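Putative mannose-1-phosphate guanylyl transferase (Thermus thermophilus, PDB 2CU2) probably transfers a guanylyl group from GTP to mannose 1-phosphate, yielding GDP-mannose and pyrophosphate. Local coordinates at residues A[2-7]-A[98-103]; A[132-137]-A[190-195]; A[206-211]-A[226-231]; A[256-261]-A[321-326]; A[271-276]-A[287-292]. All blocks are in the same frame, centred on the assembly; numbering follows the deposited sequence.

Contact 1. Residues A[2-7]-A[98-103]; sequences KTYALV and EGAERL
Thr3 pairs with Arg102 and Tyr4 with Leu103 in parallel register, fixed by backbone hydrogen bonds. Tyr4 N gives a nearly straight bond to Arg102 O (2.8 Å, 169° at the hydrogen), while Lys2 O is gripped twice, by Glu101 N at 2.8 Å and by Arg102 N at 3.3 Å.

Charged side chains finish the edge where the strands begin. The extended Glu101 side chain brings OE1 to Lys2 N at 3.0 Å, the donor standing well above the carboxylate plane. With CG anti to its own backbone N (chi1 -174°) and the chain extended beyond it, Lys2 passes Gly99 O and delivers NZ to Glu98 O (3.2 Å), just before Gly99 closes the helix in a Schellman motif.

Apolar contact centres on Tyr4. Glu98 lies across its ring at about a right angle, CB over one face at 4.2 Å from the centroid, and Ala100 CB approaches Tyr4 CD1 obliquely at 3.7 Å. Farther along, Leu103 CD1 touches the CB atoms of both Tyr4 and Leu6.

Strand 3-8 is thus held between strands 54-59 and 102-107; helix 37-45 covers Ala5 and Val7, and helix 83-98 covers Ala100 and Leu103.

Contact 2. Residues A[132-137]-A[190-195]; sequences GFVVAL and FAFAPA
The Phe190 ring is met obliquely by the methyl of Ala136, whose CB stands 3.9 Å from Phe190 CE2, and by Val135 O. The Phe192 ring is also approached obliquely, by Val134, with CG2 4.0 Å from Phe192 CD2; these two side chains lie side by side and point the same way. Phe192 takes chi1 48°, which places CG between its backbone N and carbonyl carbon and carries the ring away from strand 134-139 towards Leu103 and Val105.

On the opposite face from Phe190, Val135 and Ala191 form an antiparallel hydrogen-bonded pair: Val135 N to Ala191 O and Ala191 N to Val135 O, both 2.9 Å. Their CB atoms, 4.2 Å apart, share that face with Met125 of helix 115-128. The neighbouring pair, Ala136 and Phe190, is non-hydrogen-bonded, and Phe190 reaches Met238 of helix 233-238; an alanine in place of Phe190 would probably leave a gap between the Ala136 methyl and that helix.

Where the strands part, one water donates to Phe133 O (2.7 Å) and accepts from Ala193 N (3.0 Å), at the N-cap of helix 194-204. An antiparallel strand pair sandwiched by helices on both faces fits the mixed alpha/beta sheet of the GT-A nucleotidyltransferase fold.

Contact 3. Residues A[206-211]-A[226-231]; sequences PSHHEA and AGLPKI
Leu228 lays its CD1 methyl over one face of the His208 imidazole, 3.6 Å from the centroid and 18° off the ring normal, the two side chains crossing at about a right angle. The leucine reaches that far because CG stands anti to its backbone N (chi1 -159°), and the same methyl also meets Ala211 CB, one helical turn on, at 3.9 Å. In-plane partners fix the rotation of the imidazole: Ser207 OG lies 2.9 Å from His208 ND1 in a hydrogen bond whose donor is undecided, and NE2 shares a 2.7 Å hydrogen bond with a water that appears to donate to Pro229 O.

This is the first turn of helix 206-216 resting against the loop between helices 221-226 and 233-238, in the nucleotidyltransferase region; His208 and Ile231 also touch Ala85, and Ala211 and Leu228 touch Leu89, of helix 83-98.

Ser207 holds OG between its backbone N and carbonyl carbon (chi1 59°), directed at both His208 and the proline ring, with Pro229 CG 3.4 Å from OG. Ile231 CG2, placed similarly on its own residue, touches His208 CE1 obliquely at 4.0 Å.

Contact 4. Residues A[256-261]-A[321-326]; sequences VGNWRA and DWAREV
Ala323 presses its methyl against the Asn258 amide and the Arg260 backbone, forming the close part of this contact. Its CB lies 3.7 Å from Asn258 CG and 4.0 Å from Arg260 CB. The amide is steadied from within its own loop: with CG between backbone N and carbonyl carbon (chi1 64°), OD1 caps the turn into helix 261-266, accepting weak bonds from Arg260 N and Ala261 N. A water set into this packed part accepts from Trp259 N at 2.9 Å and donates to Ala323 O at 2.7 Å. Val326 CG2 meets the Trp259 indole at its edge, 4.2 Å from CD1, while NE1 bonds to Trp17 O and Leu316 and Val307 touch the Trp259 side chain.

The solvent side is looser. There a second water joins Asn258 ND2 (3.2 Å) to NH1 of the exposed Arg324, the latter bond weak, and the Arg260 guanidinium turns to a salt bridge with Glu263.

No direct hydrogen bond crosses between the loops, so the nucleotidyltransferase part and the C-terminal beta-helix part meet here through one small methyl, an aromatic edge and bridging waters.

Contact 5. Residues A[271-276]-A[287-292]; sequences HENVVL and FGCVVY
The first parallel strand pair of the C-terminal four-stranded sheet is formed where 274-276, an outermost strand within the chain, runs beside 290-293. Val274 N bonds to Cys289 O (2.9 Å), Val291 N to Val274 O (2.7 Å, 176° at the hydrogen) and Leu276 N to Val291 O (3.0 Å). Ahead of the strands, Gly288 N reaches His271 O at 2.8 Å from well above the carbonyl plane.

Asn273 extends this ladder with its side chain. Having CG beside the backbone N (chi1 -63°) carries the amide towards the partner chain segment, where OD1 accepts Cys289 N at 3.0 Å in the carbonyl plane; ND2 donates to Thr286 O, so both ends of the amide are engaged. A leucine here would probably leave Cys289 N without its acceptor and Thr286 O without this donor.

At the far end Leu276 O lies over one face of the Tyr292 ring, and Leu276 CB packs 3.8 Å from Tyr292 CD1; the phenol OH bonds to Pro30 O. Val274 and Leu276 meet Phe266 of helix 261-266, while Val275 and Val291 share the other face with His281. Parallel pairing of this kind is consistent with the beta-helix domain assigned to the C-terminal part.

In the fold
Contacts 1 and 2 belong to one sheet and touch: Leu103 N lies 2.8 Å from Phe192 O, a probable hydrogen bond joining strands 102-107 and 184-192. Contact 2 is buried and mostly apolar, whereas contact 1 is partly buried, with charged groups at its outer end. Contact 3, its nearest atoms about 8 Å from contact 2, replaces strand pairing by an imidazole, a leucine and water. Contacts 4 and 5 lie across the chain's centre from contacts 1 and 2. Contact 5 repeats the parallel ladder of contact 1 in the smaller sheet, nested within the loop closed by contact 4; Trp259 packs against Tyr292 and Val290, linking buried contact 4 to partly buried contact 5.

Contact 1. Residues A[2-7]-A[98-103]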
# COMPACT_ATOMS: atom_id res chain seq x y z
N LYS A 2 -47.46 10.11 14.56
CA LYS A 2 -46.28 9.94 15.40
C LYS A 2 -45.50 8.69 15.01
O LYS A 2 -45.88 7.57 15.31
CB LYS A 2 -46.74 9.83 16.86
CG LYS A 2 -45.56 9.80 17.84
CD LYS A 2 -45.95 10.20 19.26
CE LYS A 2 -44.78 10.78 20.06
NZ LYS A 2 -45.07 10.71 21.49
N THR A 3 -44.41 8.97 14.30
CA THR A 3 -43.54 7.92 13.79
C THR A 3 -42.17 7.96 14.44
O THR A 3 -41.55 9.02 14.56
CB THR A 3 -43.35 8.04 12.26
OG1 THR A 3 -44.63 7.95 11.61
CG2 THR A 3 -42.44 6.93 11.75
N TYR A 4 -41.70 6.80 14.88
CA TYR A 4 -40.37 6.70 15.46
C TYR A 4 -39.51 5.98 14.44
O TYR A 4 -40.02 5.25 13.59
CB TYR A 4 -40.40 5.93 16.78
CG TYR A 4 -40.47 6.82 18.00
CD1 TYR A 4 -41.58 7.64 18.24
CD2 TYR A 4 -39.41 6.88 18.90
CE1 TYR A 4 -41.62 8.50 19.33
CE2 TYR A 4 -39.44 7.74 20.00
CZ TYR A 4 -40.55 8.55 20.20
OH TYR A 4 -40.57 9.41 21.28
N ALA A 5 -38.20 6.19 14.51
CA ALA A 5 -37.29 5.55 13.59
C ALA A 5 -36.20 4.84 14.36
O ALA A 5 -35.60 5.41 15.27
CB ALA A 5 -36.68 6.59 12.65
N LEU A 6 -35.96 3.58 14.01
CA LEU A 6 -34.91 2.80 14.64
C LEU A 6 -33.78 2.67 13.62
O LEU A 6 -33.97 2.08 12.55
CB LEU A 6 -35.39 1.40 15.03
CG LEU A 6 -34.25 0.50 15.53
CD1 LEU A 6 -33.80 0.97 16.91
CD2 LEU A 6 -34.70 -0.96 15.58
N VAL A 7 -32.63 3.22 13.95
CA VAL A 7 -31.45 3.13 13.10
C VAL A 7 -30.45 2.12 13.65
O VAL A 7 -29.79 2.32 14.66
CB VAL A 7 -30.81 4.52 13.02
CG1 VAL A 7 -29.55 4.46 12.15
CG2 VAL A 7 -31.78 5.51 12.42
N GLU A 98 -43.67 4.83 24.07
CA GLU A 98 -43.62 6.21 23.59
C GLU A 98 -44.94 6.59 22.91
O GLU A 98 -45.22 7.74 22.61
CB GLU A 98 -42.47 6.33 22.59
CG GLU A 98 -41.13 6.64 23.28
CD GLU A 98 -41.32 7.79 24.25
OE1 GLU A 98 -42.08 8.69 23.95
OE2 GLU A 98 -40.68 7.77 25.30
N GLY A 99 -45.76 5.54 22.64
CA GLY A 99 -47.07 5.78 22.06
C GLY A 99 -47.00 5.99 20.55
O GLY A 99 -47.84 6.64 19.94
N ALA A 100 -45.93 5.45 19.95
CA ALA A 100 -45.73 5.63 18.51
C ALA A 100 -46.76 4.85 17.70
O ALA A 100 -47.13 3.72 18.02
CB ALA A 100 -44.32 5.16 18.16
N GLU A 101 -47.23 5.46 16.62
CA GLU A 101 -48.21 4.83 15.73
C GLU A 101 -47.50 4.09 14.61
O GLU A 101 -48.07 3.21 13.97
CB GLU A 101 -49.12 5.89 15.11
CG GLU A 101 -50.05 6.58 16.08
CD GLU A 101 -50.57 7.89 15.54
OE1 GLU A 101 -49.92 8.93 15.79
OE2 GLU A 101 -51.60 7.89 14.84
N ARG A 102 -46.24 4.46 14.38
CA ARG A 102 -45.45 3.84 13.33
C ARG A 102 -43.99 3.73 13.73
O ARG A 102 -43.45 4.63 14.40
CB ARG A 102 -45.55 4.66 12.04
CG ARG A 102 -46.89 4.63 11.35
CD ARG A 102 -47.10 3.34 10.59
NE ARG A 102 -48.31 3.38 9.78
CZ ARG A 102 -49.54 3.23 10.26
NH1 ARG A 102 -49.73 3.02 11.56
NH2 ARG A 102 -50.59 3.29 9.45
N LEU A 103 -43.36 2.64 13.34
CA LEU A 103 -41.95 2.45 13.61
C LEU A 103 -41.26 2.11 12.29
O LEU A 103 -41.66 1.20 11.57
CB LEU A 103 -41.70 1.33 14.62
CG LEU A 103 -40.21 1.08 14.87
CD1 LEU A 103 -39.55 2.34 15.43
CD2 LEU A 103 -40.03 -0.10 15.82

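Contact 2. Residues A[132-137]-A[190-195]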
# COMPACT_ATOMS: atom_id res chain seq x y z
N GLY A 132 -52.12 -4.52 10.31
CA GLY A 132 -51.84 -5.92 10.03
C GLY A 132 -50.58 -6.05 9.15
O GLY A 132 -49.82 -7.00 9.23
N PHE A 133 -50.35 -5.03 8.32
CA PHE A 133 -49.29 -5.14 7.32
C PHE A 133 -47.92 -4.74 7.88
O PHE A 133 -47.76 -3.75 8.57
CB PHE A 133 -49.66 -4.24 6.13
CG PHE A 133 -50.86 -4.80 5.43
CD1 PHE A 133 -52.12 -4.28 5.70
CD2 PHE A 133 -50.72 -5.87 4.55
CE1 PHE A 133 -53.24 -4.83 5.11
CE2 PHE A 133 -51.86 -6.42 3.96
CZ PHE A 133 -53.12 -5.91 4.24
N VAL A 134 -46.95 -5.60 7.51
CA VAL A 134 -45.56 -5.20 7.61
C VAL A 134 -45.03 -4.79 6.23
O VAL A 134 -45.28 -5.44 5.22
CB VAL A 134 -44.74 -6.38 8.15
CG1 VAL A 134 -44.56 -7.43 7.05
CG2 VAL A 134 -43.38 -5.90 8.61
N VAL A 135 -44.35 -3.65 6.12
CA VAL A 135 -43.89 -3.16 4.82
C VAL A 135 -42.37 -3.25 4.65
O VAL A 135 -41.62 -2.90 5.56
CB VAL A 135 -44.32 -1.68 4.60
CG1 VAL A 135 -44.08 -1.26 3.14
CG2 VAL A 135 -45.79 -1.50 4.97
N ALA A 136 -41.94 -3.70 3.47
CA ALA A 136 -40.52 -3.82 3.18
C ALA A 136 -40.13 -2.97 1.98
O ALA A 136 -40.99 -2.56 1.18
CB ALA A 136 -40.16 -5.29 2.92
N LEU A 137 -38.83 -2.69 1.86
CA LEU A 137 -38.28 -1.89 0.77
C LEU A 137 -37.60 -2.81 -0.22
O LEU A 137 -36.76 -3.62 0.16
CB LEU A 137 -37.26 -0.87 1.30
CG LEU A 137 -36.38 -0.13 0.26
CD1 LEU A 137 -37.22 0.86 -0.54
CD2 LEU A 137 -35.25 0.60 0.98
N PHE A 190 -37.85 -1.44 6.96
CA PHE A 190 -39.19 -1.92 7.28
C PHE A 190 -40.04 -0.85 7.96
O PHE A 190 -39.54 0.05 8.63
CB PHE A 190 -39.06 -3.14 8.21
CG PHE A 190 -38.20 -4.18 7.55
CD1 PHE A 190 -36.86 -4.28 7.90
CD2 PHE A 190 -38.75 -5.05 6.62
CE1 PHE A 190 -36.06 -5.25 7.32
CE2 PHE A 190 -37.94 -6.02 6.04
CZ PHE A 190 -36.60 -6.13 6.39
N ALA A 191 -41.37 -0.95 7.74
CA ALA A 191 -42.29 -0.01 8.35
C ALA A 191 -43.56 -0.72 8.83
O ALA A 191 -44.19 -1.47 8.10
CB ALA A 191 -42.65 1.06 7.32
N PHE A 192 -43.88 -0.50 10.12
CA PHE A 192 -45.06 -1.13 10.69
C PHE A 192 -45.49 -0.42 11.98
O PHE A 192 -44.72 0.28 12.62
CB PHE A 192 -44.72 -2.58 11.00
CG PHE A 192 -43.42 -2.66 11.75
CD1 PHE A 192 -43.41 -2.50 13.13
CD2 PHE A 192 -42.25 -2.91 11.06
CE1 PHE A 192 -42.21 -2.59 13.82
CE2 PHE A 192 -41.05 -3.00 11.76
CZ PHE A 192 -41.02 -2.85 13.14
N ALA A 193 -46.78 -0.59 12.32
CA ALA A 193 -47.19 -0.18 13.66
C ALA A 193 -46.58 -1.13 14.69
O ALA A 193 -46.49 -2.34 14.49
CB ALA A 193 -48.71 -0.24 13.73
N PRO A 194 -46.09 -0.55 15.80
CA PRO A 194 -45.46 -1.34 16.84
C PRO A 194 -46.26 -2.59 17.21
O PRO A 194 -45.72 -3.67 17.43
CB PRO A 194 -45.27 -0.43 18.05
CG PRO A 194 -45.28 1.01 17.54
CD PRO A 194 -46.08 0.86 16.15
N ALA A 195 -47.60 -2.43 17.29
CA ALA A 195 -48.43 -3.57 17.67
C ALA A 195 -48.33 -4.74 16.67
O ALA A 195 -48.32 -5.90 17.03
CB ALA A 195 -49.88 -3.12 17.80
O HOH W 1 -48.63 -2.30 10.67

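Contact 3. Residues A[206-211]-A[226-231]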
# COMPACT_ATOMS: atom_id res chain seq x y z
N PRO A 206 -41.59 -16.57 19.58
CA PRO A 206 -41.98 -16.62 21.00
C PRO A 206 -40.95 -16.02 21.96
O PRO A 206 -41.28 -15.36 22.94
CB PRO A 206 -42.25 -18.08 21.30
CG PRO A 206 -42.74 -18.70 20.01
CD PRO A 206 -41.89 -17.85 18.96
N SER A 207 -39.66 -16.34 21.71
CA SER A 207 -38.61 -15.82 22.57
C SER A 207 -38.65 -14.29 22.67
O SER A 207 -38.42 -13.69 23.72
CB SER A 207 -37.26 -16.26 22.01
OG SER A 207 -37.11 -15.76 20.68
N HIS A 208 -38.91 -13.65 21.51
CA HIS A 208 -38.91 -12.18 21.48
C HIS A 208 -40.23 -11.59 22.01
O HIS A 208 -40.28 -10.50 22.56
CB HIS A 208 -38.66 -11.73 20.04
CG HIS A 208 -37.21 -11.92 19.67
ND1 HIS A 208 -36.57 -13.11 19.74
CD2 HIS A 208 -36.29 -10.95 19.25
CE1 HIS A 208 -35.30 -12.86 19.35
NE2 HIS A 208 -35.10 -11.58 19.06
N HIS A 209 -41.34 -12.32 21.77
CA HIS A 209 -42.62 -11.85 22.31
C HIS A 209 -42.59 -11.83 23.84
O HIS A 209 -43.01 -10.89 24.50
CB HIS A 209 -43.75 -12.75 21.79
CG HIS A 209 -44.99 -12.58 22.64
ND1 HIS A 209 -45.27 -13.35 23.72
CD2 HIS A 209 -46.07 -11.70 22.45
CE1 HIS A 209 -46.46 -12.93 24.18
NE2 HIS A 209 -46.96 -11.94 23.44
N GLU A 210 -42.06 -12.94 24.40
CA GLU A 210 -41.93 -13.03 25.85
C GLU A 210 -40.95 -11.98 26.38
O GLU A 210 -41.16 -11.33 27.40
CB GLU A 210 -41.44 -14.44 26.22
CG GLU A 210 -41.75 -14.82 27.67
CD GLU A 210 -41.32 -16.25 27.93
OE1 GLU A 210 -40.16 -16.47 28.22
OE2 GLU A 210 -42.18 -17.13 27.88
N ALA A 211 -39.82 -11.84 25.66
CA ALA A 211 -38.84 -10.84 26.06
C ALA A 211 -39.45 -9.44 26.05
O ALA A 211 -39.23 -8.63 26.94
CB ALA A 211 -37.66 -10.91 25.09
N ALA A 226 -29.43 -11.53 27.33
CA ALA A 226 -28.52 -12.68 27.41
C ALA A 226 -29.20 -14.00 27.01
O ALA A 226 -28.62 -14.87 26.38
CB ALA A 226 -27.96 -12.77 28.84
N GLY A 227 -30.47 -14.14 27.45
CA GLY A 227 -31.18 -15.40 27.19
C GLY A 227 -31.92 -15.42 25.84
O GLY A 227 -32.64 -16.36 25.51
N LEU A 228 -31.75 -14.34 25.07
CA LEU A 228 -32.39 -14.22 23.77
C LEU A 228 -31.54 -14.91 22.69
O LEU A 228 -30.32 -14.85 22.69
CB LEU A 228 -32.46 -12.71 23.50
CG LEU A 228 -33.50 -12.24 22.48
CD1 LEU A 228 -34.94 -12.56 22.85
CD2 LEU A 228 -33.46 -10.73 22.30
N PRO A 229 -32.21 -15.64 21.78
CA PRO A 229 -31.52 -16.29 20.66
C PRO A 229 -31.11 -15.26 19.59
O PRO A 229 -31.83 -14.31 19.28
CB PRO A 229 -32.53 -17.26 20.06
CG PRO A 229 -33.90 -16.66 20.33
CD PRO A 229 -33.64 -15.94 21.72
N LYS A 230 -29.91 -15.46 19.01
CA LYS A 230 -29.43 -14.55 17.97
C LYS A 230 -30.06 -14.88 16.61
O LYS A 230 -29.83 -15.94 16.03
CB LYS A 230 -27.90 -14.68 17.88
CG LYS A 230 -27.29 -13.78 16.79
CD LYS A 230 -25.80 -14.05 16.58
CE LYS A 230 -25.22 -13.29 15.38
NZ LYS A 230 -23.81 -12.98 15.63
N ILE A 231 -30.90 -13.95 16.12
CA ILE A 231 -31.55 -14.17 14.83
C ILE A 231 -31.89 -12.84 14.15
O ILE A 231 -32.18 -11.84 14.79
CB ILE A 231 -32.82 -14.99 15.06
CG1 ILE A 231 -33.42 -15.43 13.72
CG2 ILE A 231 -33.88 -14.14 15.78
CD1 ILE A 231 -34.57 -16.41 13.88
O HOH W 2 -32.61 -11.73 18.09

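Contact 4. Residues A[256-261]-A[321-326]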
# COMPACT_ATOMS: atom_id res chain seq x y z
N VAL A 256 -22.74 -1.95 0.44
CA VAL A 256 -21.33 -1.67 0.71
C VAL A 256 -20.65 -2.78 1.52
O VAL A 256 -19.97 -2.54 2.51
CB VAL A 256 -21.21 -0.34 1.45
CG1 VAL A 256 -19.76 0.14 1.42
CG2 VAL A 256 -22.10 0.71 0.81
N GLY A 257 -20.87 -4.03 1.08
CA GLY A 257 -20.38 -5.18 1.85
C GLY A 257 -18.87 -5.36 1.72
O GLY A 257 -18.19 -5.84 2.61
N ASN A 258 -18.29 -5.01 0.57
CA ASN A 258 -16.85 -5.15 0.39
C ASN A 258 -16.26 -4.01 -0.46
O ASN A 258 -16.97 -3.15 -0.96
CB ASN A 258 -16.58 -6.49 -0.29
CG ASN A 258 -17.20 -6.49 -1.67
OD1 ASN A 258 -17.01 -5.57 -2.46
ND2 ASN A 258 -17.94 -7.57 -1.96
N TRP A 259 -14.92 -4.01 -0.55
CA TRP A 259 -14.24 -2.91 -1.23
C TRP A 259 -14.74 -2.69 -2.66
O TRP A 259 -14.73 -1.59 -3.19
CB TRP A 259 -12.74 -3.21 -1.24
CG TRP A 259 -12.13 -2.88 0.06
CD1 TRP A 259 -11.60 -3.79 1.00
CD2 TRP A 259 -11.93 -1.55 0.61
NE1 TRP A 259 -11.07 -3.16 2.09
CE2 TRP A 259 -11.28 -1.71 1.86
CE3 TRP A 259 -12.25 -0.27 0.17
CZ2 TRP A 259 -10.95 -0.60 2.62
CZ3 TRP A 259 -11.93 0.84 0.93
CH2 TRP A 259 -11.28 0.67 2.16
N ARG A 260 -15.15 -3.80 -3.30
CA ARG A 260 -15.62 -3.68 -4.68
C ARG A 260 -16.88 -2.81 -4.77
O ARG A 260 -17.22 -2.26 -5.81
CB ARG A 260 -15.92 -5.09 -5.21
CG ARG A 260 -15.54 -5.24 -6.68
CD ARG A 260 -16.77 -5.49 -7.57
NE ARG A 260 -16.60 -4.83 -8.87
CZ ARG A 260 -16.36 -5.61 -9.93
NH1 ARG A 260 -16.30 -6.92 -9.79
NH2 ARG A 260 -16.19 -5.06 -11.14
N ALA A 261 -17.60 -2.72 -3.64
CA ALA A 261 -18.83 -1.94 -3.62
C ALA A 261 -18.57 -0.47 -3.97
O ALA A 261 -19.43 0.25 -4.45
CB ALA A 261 -19.44 -2.04 -2.23
N ASP A 321 -12.21 -8.67 -7.77
CA ASP A 321 -13.15 -9.79 -7.81
C ASP A 321 -13.05 -10.70 -6.59
O ASP A 321 -13.95 -11.48 -6.29
CB ASP A 321 -12.97 -10.58 -9.12
CG ASP A 321 -11.55 -11.12 -9.26
OD1 ASP A 321 -10.87 -11.21 -8.23
OD2 ASP A 321 -11.17 -11.52 -10.36
N TRP A 322 -11.91 -10.60 -5.87
CA TRP A 322 -11.75 -11.43 -4.67
C TRP A 322 -11.96 -10.61 -3.39
O TRP A 322 -11.51 -10.98 -2.31
CB TRP A 322 -10.33 -12.02 -4.69
CG TRP A 322 -10.32 -13.38 -4.11
CD1 TRP A 322 -11.39 -14.30 -4.10
CD2 TRP A 322 -9.19 -14.04 -3.50
NE1 TRP A 322 -11.04 -15.49 -3.53
CE2 TRP A 322 -9.62 -15.34 -3.13
CE3 TRP A 322 -7.88 -13.65 -3.22
CZ2 TRP A 322 -8.74 -16.21 -2.50
CZ3 TRP A 322 -7.00 -14.52 -2.60
CH2 TRP A 322 -7.43 -15.80 -2.23
N ALA A 323 -12.67 -9.49 -3.50
CA ALA A 323 -12.92 -8.60 -2.37
C ALA A 323 -13.48 -9.28 -1.11
O ALA A 323 -13.14 -8.89 0.00
CB ALA A 323 -13.85 -7.46 -2.81
N ARG A 324 -14.32 -10.29 -1.29
CA ARG A 324 -14.90 -10.98 -0.14
C ARG A 324 -13.85 -11.64 0.75
O ARG A 324 -14.00 -11.71 1.97
CB ARG A 324 -15.91 -12.03 -0.62
CG ARG A 324 -16.66 -12.75 0.48
CD ARG A 324 -17.69 -13.71 -0.11
NE ARG A 324 -18.38 -14.51 0.90
CZ ARG A 324 -19.23 -14.02 1.79
NH1 ARG A 324 -19.51 -12.72 1.81
NH2 ARG A 324 -19.81 -14.83 2.67
N GLU A 325 -12.77 -12.12 0.14
CA GLU A 325 -11.71 -12.80 0.87
C GLU A 325 -10.87 -11.93 1.79
O GLU A 325 -10.03 -12.44 2.54
CB GLU A 325 -10.79 -13.53 -0.11
CG GLU A 325 -11.31 -14.89 -0.52
CD GLU A 325 -11.29 -15.89 0.63
OE1 GLU A 325 -10.18 -16.35 0.98
OE2 GLU A 325 -12.37 -16.20 1.16
N VAL A 326 -11.09 -10.61 1.75
CA VAL A 326 -10.36 -9.69 2.60
C VAL A 326 -10.55 -10.03 4.08
O VAL A 326 -9.67 -9.78 4.91
CB VAL A 326 -10.82 -8.23 2.37
CG1 VAL A 326 -10.22 -7.31 3.42
CG2 VAL A 326 -10.41 -7.77 0.98
O HOH W 3 -18.71 -10.10 -0.10
O HOH W 4 -13.32 -6.25 0.42

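Contact 5. Residues A[271-276]-A[287-292]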
# COMPACT_ATOMS: atom_id res chain seq x y z
N HIS A 271 -13.82 0.74 -16.41
CA HIS A 271 -12.39 0.91 -16.63
C HIS A 271 -11.77 2.15 -15.96
O HIS A 271 -10.56 2.23 -15.85
CB HIS A 271 -12.09 0.93 -18.14
CG HIS A 271 -12.38 2.24 -18.80
ND1 HIS A 271 -13.50 2.45 -19.57
CD2 HIS A 271 -11.69 3.40 -18.80
CE1 HIS A 271 -13.49 3.69 -20.02
NE2 HIS A 271 -12.40 4.29 -19.57
N GLU A 272 -12.60 3.11 -15.54
CA GLU A 272 -12.08 4.30 -14.87
C GLU A 272 -11.74 3.91 -13.42
O GLU A 272 -12.35 2.99 -12.87
CB GLU A 272 -13.13 5.43 -14.87
CG GLU A 272 -13.49 5.95 -16.27
CD GLU A 272 -12.56 7.06 -16.76
OE1 GLU A 272 -11.51 7.31 -16.12
OE2 GLU A 272 -12.87 7.69 -17.80
N ASN A 273 -10.77 4.59 -12.81
CA ASN A 273 -10.39 4.27 -11.44
C ASN A 273 -11.31 4.95 -10.43
O ASN A 273 -11.87 6.01 -10.71
CB ASN A 273 -8.93 4.66 -11.17
CG ASN A 273 -7.95 3.88 -12.04
OD1 ASN A 273 -8.00 2.66 -12.12
ND2 ASN A 273 -7.04 4.60 -12.70
N VAL A 274 -11.46 4.33 -9.27
CA VAL A 274 -12.30 4.85 -8.20
C VAL A 274 -11.41 5.18 -7.01
O VAL A 274 -10.70 4.30 -6.51
CB VAL A 274 -13.36 3.82 -7.77
CG1 VAL A 274 -14.09 4.30 -6.53
CG2 VAL A 274 -14.35 3.60 -8.91
N VAL A 275 -11.45 6.42 -6.57
CA VAL A 275 -10.62 6.86 -5.46
C VAL A 275 -11.40 7.49 -4.31
O VAL A 275 -12.29 8.31 -4.53
CB VAL A 275 -9.59 7.89 -5.95
CG1 VAL A 275 -8.67 8.31 -4.80
CG2 VAL A 275 -8.80 7.31 -7.11
N LEU A 276 -11.07 7.09 -3.09
CA LEU A 276 -11.70 7.66 -1.89
C LEU A 276 -10.61 7.92 -0.88
O LEU A 276 -9.49 7.41 -1.01
CB LEU A 276 -12.75 6.72 -1.29
CG LEU A 276 -14.14 6.69 -1.92
CD1 LEU A 276 -15.06 5.88 -1.01
CD2 LEU A 276 -14.69 8.12 -2.09
N PHE A 287 -5.92 0.85 -14.75
CA PHE A 287 -7.33 0.80 -15.13
C PHE A 287 -8.17 -0.06 -14.19
O PHE A 287 -7.65 -0.92 -13.48
CB PHE A 287 -7.46 0.26 -16.55
CG PHE A 287 -6.74 1.07 -17.57
CD1 PHE A 287 -7.37 2.16 -18.19
CD2 PHE A 287 -5.41 0.79 -17.89
CE1 PHE A 287 -6.68 2.95 -19.11
CE2 PHE A 287 -4.71 1.58 -18.81
CZ PHE A 287 -5.35 2.67 -19.42
N GLY A 288 -9.48 0.19 -14.21
CA GLY A 288 -10.43 -0.56 -13.40
C GLY A 288 -10.07 -0.83 -11.95
O GLY A 288 -10.47 -1.86 -11.39
N CYS A 289 -9.35 0.08 -11.31
CA CYS A 289 -8.97 -0.12 -9.92
C CYS A 289 -9.82 0.62 -8.89
O CYS A 289 -10.57 1.54 -9.23
CB CYS A 289 -7.51 0.28 -9.71
SG CYS A 289 -6.32 -0.87 -10.42
N VAL A 290 -9.71 0.19 -7.64
CA VAL A 290 -10.41 0.82 -6.53
C VAL A 290 -9.30 1.18 -5.56
O VAL A 290 -8.59 0.30 -5.05
CB VAL A 290 -11.39 -0.15 -5.85
CG1 VAL A 290 -11.90 0.46 -4.56
CG2 VAL A 290 -12.56 -0.46 -6.78
N VAL A 291 -9.13 2.47 -5.30
CA VAL A 291 -8.09 2.95 -4.41
C VAL A 291 -8.61 3.75 -3.22
O VAL A 291 -9.40 4.67 -3.38
CB VAL A 291 -7.10 3.86 -5.17
CG1 VAL A 291 -6.05 4.41 -4.23
CG2 VAL A 291 -6.47 3.10 -6.33
N TYR A 292 -8.15 3.38 -2.03
CA TYR A 292 -8.52 4.11 -0.83
C TYR A 292 -7.21 4.57 -0.19
O TYR A 292 -6.37 3.76 0.15
CB TYR A 292 -9.28 3.25 0.17
CG TYR A 292 -9.85 4.08 1.30
CD1 TYR A 292 -11.19 4.48 1.29
CD2 TYR A 292 -9.03 4.54 2.34
CE1 TYR A 292 -11.70 5.32 2.28
CE2 TYR A 292 -9.54 5.39 3.34
CZ TYR A 292 -10.88 5.77 3.30
OH TYR A 292 -11.39 6.60 4.27